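Local coordinates for trans-4-hydroxy-L-proline dehydratase (Clostridioides difficile 70-100-2010, PDB 6VXC), which catalyses the glycyl-radical dehydration of trans-4-hydroxy-L-proline to (S)-1-pyrroline-5-carboxylate during anaerobic breakdown of hydroxyproline, at residues Lys403-Pro406 / Gln407-Lys411; Glu430-Val433 / Gln434-Glu438. All blocks are in the same frame, centred on the assembly; numbering follows the deposited sequence.

Interaction 1: Lys403-Pro406 / Gln407-Lys411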
loop_
_atom_site.group_PDB
_atom_site.type_symbol
_atom_site.label_atom_id
_atom_site.label_comp_id
_atom_site.label_asym_id
_atom_site.label_seq_id
_atom_site.Cartn_x
_atom_site.Cartn_y
_atom_site.Cartn_z
ATOM N N LYS A 403 -13.188 19.755 -6.366
ATOM C CA LYS A 403 -13.599 21.067 -6.856
ATOM C C LYS A 403 -14.390 21.840 -5.800
ATOM O O LYS A 403 -14.498 23.064 -5.896
ATOM C CB LYS A 403 -14.433 20.912 -8.125
ATOM C CG LYS A 403 -15.732 20.185 -7.880
ATOM C CD LYS A 403 -16.536 19.972 -9.150
ATOM C CE LYS A 403 -17.887 19.327 -8.825
ATOM N NZ LYS A 403 -18.755 19.171 -10.027
ATOM N N LYS A 404 -14.953 21.145 -4.813
ATOM C CA LYS A 404 -15.702 21.736 -3.713
ATOM C C LYS A 404 -14.841 22.099 -2.506
ATOM O O LYS A 404 -15.362 22.702 -1.563
ATOM C CB LYS A 404 -16.805 20.776 -3.246
ATOM C CG LYS A 404 -17.757 20.243 -4.337
ATOM C CD LYS A 404 -18.715 19.273 -3.685
ATOM C CE LYS A 404 -19.909 18.886 -4.551
ATOM N NZ LYS A 404 -19.535 17.898 -5.559
ATOM N N THR A 405 -13.556 21.771 -2.527
ATOM C CA THR A 405 -12.650 21.973 -1.402
ATOM C C THR A 405 -12.262 23.446 -1.297
ATOM O O THR A 405 -11.884 24.054 -2.298
ATOM C CB THR A 405 -11.385 21.126 -1.585
ATOM O OG1 THR A 405 -11.726 19.734 -1.628
ATOM C CG2 THR A 405 -10.362 21.400 -0.467
ATOM N N PRO A 406 -12.323 24.042 -0.111
ATOM C CA PRO A 406 -11.889 25.438 0.032
ATOM C C PRO A 406 -10.413 25.601 -0.297
ATOM O O PRO A 406 -9.591 24.731 -0.005
ATOM C CB PRO A 406 -12.191 25.755 1.502
ATOM C CG PRO A 406 -13.228 24.720 1.898
ATOM C CD PRO A 406 -12.917 23.508 1.122
ATOM N N GLN A 407 -10.087 26.704 -0.967
ATOM C CA GLN A 407 -8.696 26.948 -1.328
ATOM C C GLN A 407 -7.801 27.018 -0.095
ATOM O O GLN A 407 -6.637 26.621 -0.153
ATOM C CB GLN A 407 -8.582 28.229 -2.157
ATOM C CG GLN A 407 -7.217 28.409 -2.816
ATOM C CD GLN A 407 -7.011 27.501 -4.014
ATOM O OE1 GLN A 407 -7.820 26.610 -4.280
ATOM N NE2 GLN A 407 -5.934 27.746 -4.763
ATOM N N LYS A 408 -8.325 27.492 1.031
ATOM C CA LYS A 408 -7.521 27.544 2.249
ATOM C C LYS A 408 -7.022 26.158 2.651
ATOM O O LYS A 408 -5.878 26.005 3.099
ATOM C CB LYS A 408 -8.335 28.158 3.390
ATOM C CG LYS A 408 -7.636 28.119 4.745
ATOM C CD LYS A 408 -8.494 28.743 5.860
ATOM C CE LYS A 408 -7.843 28.573 7.225
ATOM N NZ LYS A 408 -8.768 28.936 8.326
ATOM N N PHE A 409 -7.871 25.138 2.511
ATOM C CA PHE A 409 -7.455 23.788 2.872
ATOM C C PHE A 409 -6.354 23.300 1.938
ATOM O O PHE A 409 -5.327 22.787 2.386
ATOM C CB PHE A 409 -8.655 22.843 2.840
ATOM C CG PHE A 409 -8.319 21.410 3.203
ATOM C CD1 PHE A 409 -8.229 21.023 4.530
ATOM C CD2 PHE A 409 -8.097 20.456 2.216
ATOM C CE1 PHE A 409 -7.928 19.711 4.872
ATOM C CE2 PHE A 409 -7.784 19.136 2.555
ATOM C CZ PHE A 409 -7.701 18.766 3.895
ATOM N N LEU A 410 -6.543 23.478 0.632
ATOM C CA LEU A 410 -5.509 23.069 -0.309
ATOM C C LEU A 410 -4.177 23.761 -0.015
ATOM O O LEU A 410 -3.117 23.124 -0.036
ATOM C CB LEU A 410 -5.974 23.360 -1.739
ATOM C CG LEU A 410 -4.930 23.220 -2.846
ATOM C CD1 LEU A 410 -4.339 21.803 -2.906
ATOM C CD2 LEU A 410 -5.511 23.663 -4.204
ATOM N N LYS A 411 -4.210 25.071 0.263
ATOM C CA LYS A 411 -2.960 25.796 0.466
ATOM C C LYS A 411 -2.260 25.355 1.746
ATOM O O LYS A 411 -1.029 25.286 1.791
ATOM C CB LYS A 411 -3.209 27.306 0.459
ATOM C CG LYS A 411 -3.498 27.846 -0.954
ATOM C CD LYS A 411 -3.672 29.360 -0.979
ATOM C CE LYS A 411 -2.365 30.086 -0.672
ATOM N NZ LYS A 411 -2.497 31.558 -0.927
#

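Interaction 2: Glu430-Val433 / Gln434-Glu438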
loop_
_atom_site.group_PDB
_atom_site.type_symbol
_atom_site.label_atom_id
_atom_site.label_comp_id
_atom_site.label_asym_id
_atom_site.label_seq_id
_atom_site.Cartn_x
_atom_site.Cartn_y
_atom_site.Cartn_z
ATOM N N GLU A 430 -12.951 13.983 -7.493
ATOM C CA GLU A 430 -13.853 13.715 -8.611
ATOM C C GLU A 430 -13.375 12.532 -9.441
ATOM O O GLU A 430 -14.199 11.777 -9.954
ATOM C CB GLU A 430 -14.040 14.953 -9.494
ATOM C CG GLU A 430 -15.119 15.886 -8.928
ATOM C CD GLU A 430 -14.639 16.604 -7.678
ATOM O OE1 GLU A 430 -13.624 17.302 -7.793
ATOM O OE2 GLU A 430 -15.241 16.435 -6.589
ATOM N N ALA A 431 -12.058 12.351 -9.579
ATOM C CA ALA A 431 -11.562 11.178 -10.288
ATOM C C ALA A 431 -11.872 9.903 -9.516
ATOM O O ALA A 431 -12.359 8.921 -10.085
ATOM C CB ALA A 431 -10.058 11.314 -10.544
ATOM N N ILE A 432 -11.622 9.913 -8.209
ATOM C CA ILE A 432 -11.917 8.752 -7.364
ATOM C C ILE A 432 -13.367 8.318 -7.523
ATOM O O ILE A 432 -13.665 7.134 -7.733
ATOM C CB ILE A 432 -11.591 9.069 -5.894
ATOM C CG1 ILE A 432 -10.071 9.153 -5.690
ATOM C CG2 ILE A 432 -12.247 8.051 -4.991
ATOM C CD1 ILE A 432 -9.676 9.849 -4.398
ATOM N N VAL A 433 -14.296 9.266 -7.401
ATOM C CA VAL A 433 -15.707 8.905 -7.462
ATOM C C VAL A 433 -16.053 8.297 -8.813
ATOM O O VAL A 433 -16.754 7.280 -8.890
ATOM C CB VAL A 433 -16.597 10.115 -7.146
ATOM C CG1 VAL A 433 -18.048 9.814 -7.530
ATOM C CG2 VAL A 433 -16.502 10.430 -5.673
ATOM N N GLN A 434 -15.561 8.905 -9.895
ATOM C CA GLN A 434 -15.852 8.396 -11.230
ATOM C C GLN A 434 -15.165 7.056 -11.492
ATOM O O GLN A 434 -15.758 6.166 -12.118
ATOM C CB GLN A 434 -15.475 9.458 -12.266
ATOM C CG GLN A 434 -16.537 10.554 -12.395
ATOM C CD GLN A 434 -16.117 11.707 -13.295
ATOM O OE1 GLN A 434 -14.961 12.115 -13.297
ATOM N NE2 GLN A 434 -17.024 12.148 -14.147
ATOM N N GLU A 435 -13.934 6.882 -10.998
ATOM C CA GLU A 435 -13.276 5.582 -11.086
ATOM C C GLU A 435 -14.132 4.504 -10.430
ATOM O O GLU A 435 -14.344 3.423 -10.998
ATOM C CB GLU A 435 -11.893 5.647 -10.433
ATOM C CG GLU A 435 -10.835 6.464 -11.210
ATOM C CD GLU A 435 -9.728 6.955 -10.293
ATOM O OE1 GLU A 435 -9.553 6.343 -9.215
ATOM O OE2 GLU A 435 -9.059 7.965 -10.620
ATOM N N LEU A 436 -14.639 4.791 -9.231
ATOM C CA LEU A 436 -15.474 3.831 -8.523
ATOM C C LEU A 436 -16.744 3.526 -9.298
ATOM O O LEU A 436 -17.147 2.365 -9.412
ATOM C CB LEU A 436 -15.783 4.363 -7.117
ATOM C CG LEU A 436 -14.572 4.363 -6.187
ATOM C CD1 LEU A 436 -14.803 5.229 -4.945
ATOM C CD2 LEU A 436 -14.241 2.934 -5.771
ATOM N N MET A 437 -17.401 4.558 -9.822
ATOM C CA MET A 437 -18.638 4.330 -10.557
ATOM C C MET A 437 -18.381 3.594 -11.864
ATOM O O MET A 437 -19.180 2.744 -12.264
ATOM C CB MET A 437 -19.369 5.649 -10.809
ATOM C CG MET A 437 -19.907 6.296 -9.526
ATOM S SD MET A 437 -20.860 7.767 -9.938
ATOM C CE MET A 437 -22.376 7.084 -10.464
ATOM N N GLU A 438 -17.266 3.886 -12.533
ATOM C CA GLU A 438 -16.934 3.120 -13.731
ATOM C C GLU A 438 -16.797 1.630 -13.422
ATOM O O GLU A 438 -17.159 0.789 -14.248
ATOM C CB GLU A 438 -15.653 3.665 -14.355
ATOM C CG GLU A 438 -15.081 2.826 -15.481
ATOM C CD GLU A 438 -15.907 2.850 -16.760
ATOM O OE1 GLU A 438 -15.458 2.243 -17.752
ATOM O OE2 GLU A 438 -16.963 3.507 -16.799
#

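Interaction 1: Lys403-Pro406 / Gln407-Lys411
The Phe409 ring meets the methyl of Thr405 obliquely, with CG2 of Thr405 3.6 Å from CD2 of Phe409. The Phe409 side chain also packs on Val399 and Ile401 of strand 396-401, on Ser380 and Leu384 of helix 378-390, and on Val376. The puckered ring of Pro406 packs on Asp374 and Val376. The motif is the N-terminal cap of helix 407-418. This helix forms the middle of a beta-alpha-beta crossover between the parallel strands 396-401 and 426-428.

Pro406 holds the N-cap position, and its backbone carbonyl receives the first turn. Leu410 N donates to Pro406 O at 3.4 Å, nearly straight at 167° but long and weak. Phe409 N also reaches Pro406 O, at 3.1 Å, with a bent N-H angle of 126°, so this bond is weak too. The two donors share one acceptor where the loop becomes helix.

The Phe409 side chain leaves the helix with CG anti to its backbone N (chi1 -180°). This swings the ring to where CD2 reaches Thr405 CG2. The backbone itself sets CB of Phe409 3.5 Å from Pro406 O and 4.0 Å from Thr405 CG2. Thr405 is turned to split its two branches. CG2 stands anti to the backbone N and so goes forward to CD2 of the ring, while OG1 turns back to the backbone N of Ser402 and is hydrogen-bonded there.

Gln407 points its amide the other way, and its OE1 bonds to Arg746 of helix 734-750. One turn on, the regular helical pattern is established: Lys411 N donates to Gln407 O at 2.9 Å.

Interaction 2: Glu430-Val433 / Gln434-Glu438
Val433 is covered by the turn that follows it in helix 429-438. Its CG1 lies 4.2 Å from SD of Met437, a loose apolar contact one turn apart, and both side chains also touch Ile443. The backbone repeats the link in the i to i+4 pattern of an alpha helix, with Met437 N donating to Val433 O at 2.9 Å.

Gln434 N donates to Glu430 O at 3.2 Å, with the donor tilted 32° from the carbonyl plane. The extended Gln434 chain runs beside the same oxygen. CG is near it and OE1 is 3.4 Å from Glu430 O, but no bond joins the two oxygens.

Ile432 and Leu436 run side by side and point the same way. CG2 of Ile432 meets CD1 of Leu436 at 3.8 Å, and both side chains pack on Thr457. CG2 can reach forward because it stands anti to the backbone N.

Beside this apolar row, the buried Glu435 folds over Ala431, with CG 3.1 Å from Ala431 O. Glu435 OE2 and Ala431 O, 3.5 Å apart, are both acceptors and make no hydrogen bond. Thr457 OG1 satisfies OE1 and His754 ND1 satisfies OE2. This ties the helix to strand 456-458 and to the loop carrying His754. The Glu435 side chain is about 8 Å from that of Glu456, the probable proton acceptor, so this bonded carboxylate neighbours the active site.

In the fold
Both contacts are local, and they lie in series along the chain, neither nested nor crossed. After strand 396-401, interaction 1 closes the short loop into helix 407-418. The chain then returns through strand 426-428, which lies beside 396-401 in the mixed five-stranded sheet, and enters helix 429-438. Interaction 2 closes successive turns of that helix. The centres are about 20 Å apart, yet the two meet at one point: Lys403 N and Glu430 OE1 lie 2.9 Å apart, a probable hydrogen bond. This joins the loop leaving one strand to the helix following its neighbour. Helix 429-438 packs against strand 456-458, which carries Glu456, the probable proton acceptor; interaction 1 is remote from the active site.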